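Long-range contacts in putative polysaccharide binding proteins (DUF1812) (Bacteroides thetaiotaomicron VPI-5482, PDB 3GF8), which probably takes part in fimbrial assembly at the outer membrane as a lipoprotein of the FimB/Mfa2 family, and has also been proposed to bind polysaccharide: residues A112-N117 with D189-S194; N249-N254 with N285-R290. One frame throughout, in Å; residues are numbered along the deposited sequence.

Overall arrangement
The two contacts lie on separate parts of the chain and share no element, their centres about 30 Å apart. Contact 1 (112-117 with 189-194) is partly buried and joins strand 115-116 to strand 193-195 at the margin of a mixed sheet. It is built from main-chain hydrogen bonds, with leucine and isoleucine side chains packed beside them. Contact 2 (249-254 with 285-290) sits at the surface, where the loop between helices 241-246 and 257-263 meets the C-terminal hairpin. Here side chains do the work: a carboxylate, amides, an indole and two bridging waters replace strand pairing. Both segments of contact 1 precede those of contact 2 in the sequence.

Contact 1. Residues A112-N117 with D189-S194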
loop_
_atom_site.group_PDB
_atom_site.type_symbol
_atom_site.label_atom_id
_atom_site.label_comp_id
_atom_site.label_asym_id
_atom_site.label_seq_id
_atom_site.Cartn_x
_atom_site.Cartn_y
_atom_site.Cartn_z
ATOM N N ALA A 112 3.030 -20.919 -5.885
ATOM C CA ALA A 112 4.336 -21.458 -5.460
ATOM C C ALA A 112 5.472 -20.626 -5.952
ATOM O O ALA A 112 6.507 -20.540 -5.268
ATOM C CB ALA A 112 4.562 -22.925 -5.932
ATOM N N SER A 113 5.324 -20.041 -7.143
ATOM C CA SER A 113 6.407 -19.231 -7.697
ATOM C C SER A 113 6.703 -17.927 -6.936
ATOM O O SER A 113 7.696 -17.295 -7.187
ATOM C CB SER A 113 6.095 -18.855 -9.135
ATOM O OG SER A 113 5.164 -17.797 -9.173
ATOM N N LEU A 114 5.815 -17.493 -6.056
ATOM C CA LEU A 114 5.992 -16.224 -5.343
ATOM C C LEU A 114 6.070 -14.973 -6.237
ATOM O O LEU A 114 6.561 -13.941 -5.806
ATOM C CB LEU A 114 7.231 -16.285 -4.460
ATOM C CG LEU A 114 7.361 -17.525 -3.580
ATOM C CD1 LEU A 114 8.650 -17.364 -2.857
ATOM C CD2 LEU A 114 6.158 -17.665 -2.607
ATOM N N ILE A 115 5.585 -15.071 -7.464
ATOM C CA ILE A 115 5.509 -13.934 -8.380
ATOM C C ILE A 115 4.112 -13.345 -8.318
ATOM O O ILE A 115 3.137 -14.054 -8.406
ATOM C CB ILE A 115 5.767 -14.373 -9.814
ATOM C CG1 ILE A 115 7.180 -14.906 -9.920
ATOM C CG2 ILE A 115 5.544 -13.234 -10.787
ATOM C CD1 ILE A 115 7.507 -15.610 -11.246
ATOM N N ILE A 116 4.018 -12.047 -8.154
ATOM C CA ILE A 116 2.736 -11.336 -8.187
ATOM C C ILE A 116 2.794 -10.411 -9.403
ATOM O O ILE A 116 3.680 -9.583 -9.463
ATOM C CB ILE A 116 2.579 -10.466 -6.918
ATOM C CG1 ILE A 116 2.658 -11.344 -5.657
ATOM C CG2 ILE A 116 1.270 -9.619 -6.982
ATOM C CD1 ILE A 116 1.396 -12.142 -5.392
ATOM N N ASN A 117 1.872 -10.550 -10.356
ATOM C CA ASN A 117 1.887 -9.698 -11.542
ATOM C C ASN A 117 0.521 -9.164 -11.893
ATOM O O ASN A 117 0.253 -8.879 -13.049
ATOM C CB ASN A 117 2.527 -10.413 -12.764
ATOM C CG ASN A 117 1.880 -11.749 -13.074
ATOM O OD1 ASN A 117 0.815 -12.089 -12.546
ATOM N ND2 ASN A 117 2.529 -12.523 -13.937
ATOM N N ASP A 189 6.252 -12.125 9.315
ATOM C CA ASP A 189 7.209 -12.941 8.594
ATOM C C ASP A 189 6.467 -13.597 7.438
ATOM O O ASP A 189 5.301 -13.980 7.571
ATOM C CB ASP A 189 7.842 -13.995 9.509
ATOM C CG ASP A 189 8.875 -13.385 10.481
ATOM O OD1 ASP A 189 9.069 -12.149 10.465
ATOM O OD2 ASP A 189 9.501 -14.126 11.260
ATOM N N ASP A 190 7.130 -13.683 6.299
ATOM C CA ASP A 190 6.505 -14.189 5.073
ATOM C C ASP A 190 7.615 -14.505 4.101
ATOM O O ASP A 190 8.768 -14.160 4.350
ATOM C CB ASP A 190 5.513 -13.159 4.501
ATOM C CG ASP A 190 4.552 -13.759 3.441
ATOM O OD1 ASP A 190 4.554 -14.987 3.218
ATOM O OD2 ASP A 190 3.801 -12.990 2.802
ATOM N N ASP A 191 7.290 -15.222 3.030
ATOM C CA ASP A 191 8.232 -15.373 1.925
ATOM C C ASP A 191 8.476 -14.051 1.269
ATOM O O ASP A 191 7.636 -13.164 1.346
ATOM C CB ASP A 191 7.669 -16.327 0.880
ATOM C CG ASP A 191 7.611 -17.744 1.385
ATOM O OD1 ASP A 191 8.633 -18.186 1.940
ATOM O OD2 ASP A 191 6.566 -18.406 1.253
ATOM N N VAL A 192 9.639 -13.942 0.613
ATOM C CA VAL A 192 9.928 -12.831 -0.291
ATOM C C VAL A 192 9.208 -13.018 -1.627
ATOM O O VAL A 192 9.334 -14.064 -2.278
ATOM C CB VAL A 192 11.442 -12.704 -0.533
ATOM C CG1 VAL A 192 11.779 -11.572 -1.567
ATOM C CG2 VAL A 192 12.146 -12.474 0.802
ATOM N N LEU A 193 8.481 -11.976 -2.026
ATOM C CA LEU A 193 7.721 -11.968 -3.249
ATOM C C LEU A 193 8.436 -11.106 -4.310
ATOM O O LEU A 193 9.162 -10.155 -3.971
ATOM C CB LEU A 193 6.306 -11.433 -2.984
ATOM C CG LEU A 193 5.454 -12.119 -1.909
ATOM C CD1 LEU A 193 4.109 -11.411 -1.794
ATOM C CD2 LEU A 193 5.292 -13.655 -2.140
ATOM N N SER A 194 8.243 -11.498 -5.577
ATOM C CA SER A 194 8.684 -10.781 -6.776
ATOM C C SER A 194 7.467 -10.132 -7.442
ATOM O O SER A 194 6.637 -10.804 -8.050
ATOM C CB SER A 194 9.367 -11.756 -7.746
ATOM O OG SER A 194 9.862 -11.106 -8.922
#
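A parallel beta bridge between I115 and S194 adds strand 115-116 to the margin of a mixed sheet. S194 supplies both bonds, to the residues flanking I115: its N donates to L114 O (3.0 Å) in a nearly straight bond, and its O accepts from I116 N (2.9 Å). The CA of I115 also lies 3.3 Å from S194 O, a CA-H...O contact beside the stronger bond. I115 and S194 direct their side chains to one face of the sheet, where S194 OG is held by E173 and R196.

L114, with positive phi, is the middle residue of an ST turn that leads into strand 115-116, S113 OG accepting from I115 N (3.2 Å). Its CG lies anti to the carbonyl carbon (chi1 -48°), and the isobutyl group reaches back along the other segment: CD1 rests 3.4 Å from V192 O, while both methyls touch D191 CB. Behind it, L114 CB meets L193 CD2 at 4.0 Å. The other methyl of L193, CD1, packs against I116 CG1 (4.1 Å), and both residues continue onto L108. By the alternation common to beta strands, L193 and I116 turn an apolar surface to strand 105-108 of a separate antiparallel sheet, opposite I115 and S194. One residue bonding through N and O to both neighbours of its partner is the parallel-bridge pattern, here at the outer strand of a mixed sheet.

Contact 2. Residues N249-N254 with N285-R290; sequences NAEGKN and NGWVHR
E251 OE2 accepts from N285 ND2 at 2.8 Å, and Y260 OH and Q264 NE2 also bond to this oxygen, so three groups grip it and probably favour the charged carboxylate. The N285 bond is fairly straight (158° at the hydrogen); OE2 lies close to the amide plane, whereas the nitrogen approaches from above the carboxylate plane, the two planes being turned 74° apart. N285 is in turn held in place by N266 O, which takes a bond from ND2, and by H268 N, which donates to OD1. The second carboxylate oxygen, E251 OE1, accepts a hydrogen bond from a water at 2.7 Å. That water also donates to N285 O and accepts from W287 NE1 at the edge of the indole, in its plane.

N285 and G286, with positive phi, form the two-residue type I' turn of the beta hairpin joining strands 279-284 and 287-290, and W287 leads the chain out of it. Facing the hairpin, A250, E251 and G252 also have positive phi and curl the loop over the indole. E251 CA makes a CH-pi contact with the five-membered ring, 3.8 Å from its centroid. Over the same face of the six-membered ring stands N249 ND2, 3.2 Å from W287 CE3, with the amide steeply inclined to the indole. N249 chi1 of 57° sets CG between the backbone N and carbonyl carbon, and OD1 then meets the edge of the H289 ring, 3.2 Å from CE1. A second water bridges N249 OD1 and H289 NE2, lying 2.8 Å from NE2.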
loop_
_atom_site.group_PDB
_atom_site.type_symbol
_atom_site.label_atom_id
_atom_site.label_comp_id
_atom_site.label_asym_id
_atom_site.label_seq_id
_atom_site.Cartn_x
_atom_site.Cartn_y
_atom_site.Cartn_z
ATOM N N ASN A 249 12.756 14.477 -1.209
ATOM C CA ASN A 249 12.232 15.491 -0.279
ATOM C C ASN A 249 10.767 15.316 0.114
ATOM O O ASN A 249 10.107 16.283 0.520
ATOM C CB ASN A 249 12.416 16.882 -0.925
ATOM C CG ASN A 249 11.725 17.005 -2.336
ATOM O OD1 ASN A 249 11.388 15.999 -3.015
ATOM N ND2 ASN A 249 11.528 18.252 -2.765
ATOM N N ALA A 250 10.236 14.101 -0.026
ATOM C CA ALA A 250 8.784 13.866 0.184
ATOM C C ALA A 250 7.970 14.901 -0.629
ATOM O O ALA A 250 7.009 15.529 -0.153
ATOM C CB ALA A 250 8.436 13.931 1.650
ATOM N N GLU A 251 8.412 15.091 -1.857
ATOM C CA GLU A 251 7.726 15.955 -2.803
ATOM C C GLU A 251 7.564 17.371 -2.277
ATOM O O GLU A 251 6.572 18.029 -2.512
ATOM C CB GLU A 251 6.393 15.320 -3.225
ATOM C CG GLU A 251 6.631 13.955 -3.910
ATOM C CD GLU A 251 5.348 13.297 -4.390
ATOM O OE1 GLU A 251 4.459 14.042 -4.859
ATOM O OE2 GLU A 251 5.247 12.047 -4.307
ATOM N N GLY A 252 8.573 17.827 -1.555
ATOM C CA GLY A 252 8.613 19.200 -1.081
ATOM C C GLY A 252 7.937 19.369 0.246
ATOM O O GLY A 252 7.814 20.480 0.726
ATOM N N LYS A 253 7.477 18.280 0.855
ATOM C CA LYS A 253 6.795 18.409 2.130
ATOM C C LYS A 253 7.727 18.092 3.274
ATOM O O LYS A 253 8.862 17.630 3.066
ATOM C CB LYS A 253 5.537 17.546 2.159
ATOM C CG LYS A 253 4.592 17.912 1.020
ATOM C CD LYS A 253 3.142 17.941 1.462
ATOM C CE LYS A 253 2.176 17.845 0.285
ATOM N NZ LYS A 253 2.233 19.051 -0.563
ATOM N N ASN A 254 7.240 18.409 4.471
ATOM C CA ASN A 254 7.943 18.177 5.745
ATOM C C ASN A 254 7.471 16.841 6.297
ATOM O O ASN A 254 6.626 16.798 7.207
ATOM C CB ASN A 254 7.636 19.294 6.779
ATOM N N ASN A 285 7.623 11.865 -9.379
ATOM C CA ASN A 285 6.457 12.749 -9.477
ATOM C C ASN A 285 6.871 14.207 -9.765
ATOM O O ASN A 285 6.443 15.138 -9.098
ATOM C CB ASN A 285 5.612 12.635 -8.200
ATOM C CG ASN A 285 5.008 11.241 -8.002
ATOM O OD1 ASN A 285 4.851 10.507 -8.964
ATOM N ND2 ASN A 285 4.668 10.874 -6.738
ATOM N N GLY A 286 7.711 14.398 -10.769
ATOM C CA GLY A 286 8.074 15.737 -11.188
ATOM C C GLY A 286 9.309 16.314 -10.522
ATOM O O GLY A 286 9.888 17.265 -11.059
ATOM N N TRP A 287 9.729 15.743 -9.385
ATOM C CA TRP A 287 10.888 16.253 -8.655
ATOM C C TRP A 287 12.151 15.582 -9.102
ATOM O O TRP A 287 12.252 14.374 -8.984
ATOM C CB TRP A 287 10.740 16.043 -7.155
ATOM C CG TRP A 287 9.582 16.789 -6.598
ATOM C CD1 TRP A 287 8.272 16.394 -6.601
ATOM C CD2 TRP A 287 9.612 18.094 -5.992
ATOM N NE1 TRP A 287 7.485 17.368 -5.998
ATOM C CE2 TRP A 287 8.285 18.414 -5.616
ATOM C CE3 TRP A 287 10.631 19.023 -5.741
ATOM C CZ2 TRP A 287 7.951 19.633 -5.017
ATOM C CZ3 TRP A 287 10.304 20.218 -5.127
ATOM C CH2 TRP A 287 8.958 20.510 -4.762
ATOM N N VAL A 288 13.107 16.389 -9.571
ATOM C CA VAL A 288 14.393 15.920 -10.027
ATOM C C VAL A 288 15.346 15.751 -8.844
ATOM O O VAL A 288 15.399 16.633 -8.029
ATOM C CB VAL A 288 14.990 16.933 -11.000
ATOM C CG1 VAL A 288 16.281 16.409 -11.556
ATOM C CG2 VAL A 288 13.962 17.283 -12.116
ATOM N N HIS A 289 16.024 14.600 -8.743
ATOM C CA HIS A 289 17.063 14.303 -7.732
ATOM C C HIS A 289 18.315 13.633 -8.337
ATOM O O HIS A 289 18.222 12.558 -8.955
ATOM C CB HIS A 289 16.498 13.382 -6.655
ATOM C CG HIS A 289 15.249 13.904 -6.021
ATOM N ND1 HIS A 289 15.247 14.972 -5.148
ATOM C CD2 HIS A 289 13.960 13.503 -6.128
ATOM C CE1 HIS A 289 14.009 15.206 -4.751
ATOM N NE2 HIS A 289 13.208 14.331 -5.335
ATOM N N ARG A 290 19.470 14.289 -8.188
ATOM C CA ARG A 290 20.779 13.714 -8.520
ATOM C C ARG A 290 21.067 12.519 -7.595
ATOM O O ARG A 290 20.775 12.564 -6.408
ATOM C CB ARG A 290 21.882 14.752 -8.327
ATOM C CG ARG A 290 23.308 14.319 -8.783
ATOM C CD ARG A 290 23.402 14.394 -10.311
ATOM N NE ARG A 290 24.753 14.261 -10.881
ATOM C CZ ARG A 290 25.440 13.122 -11.003
ATOM N NH1 ARG A 290 24.915 11.975 -10.570
ATOM N NH2 ARG A 290 26.667 13.134 -11.560
HETATM O O HOH W 1 10.436 13.857 -4.984
HETATM O O HOH W 2 4.884 16.100 -6.478
#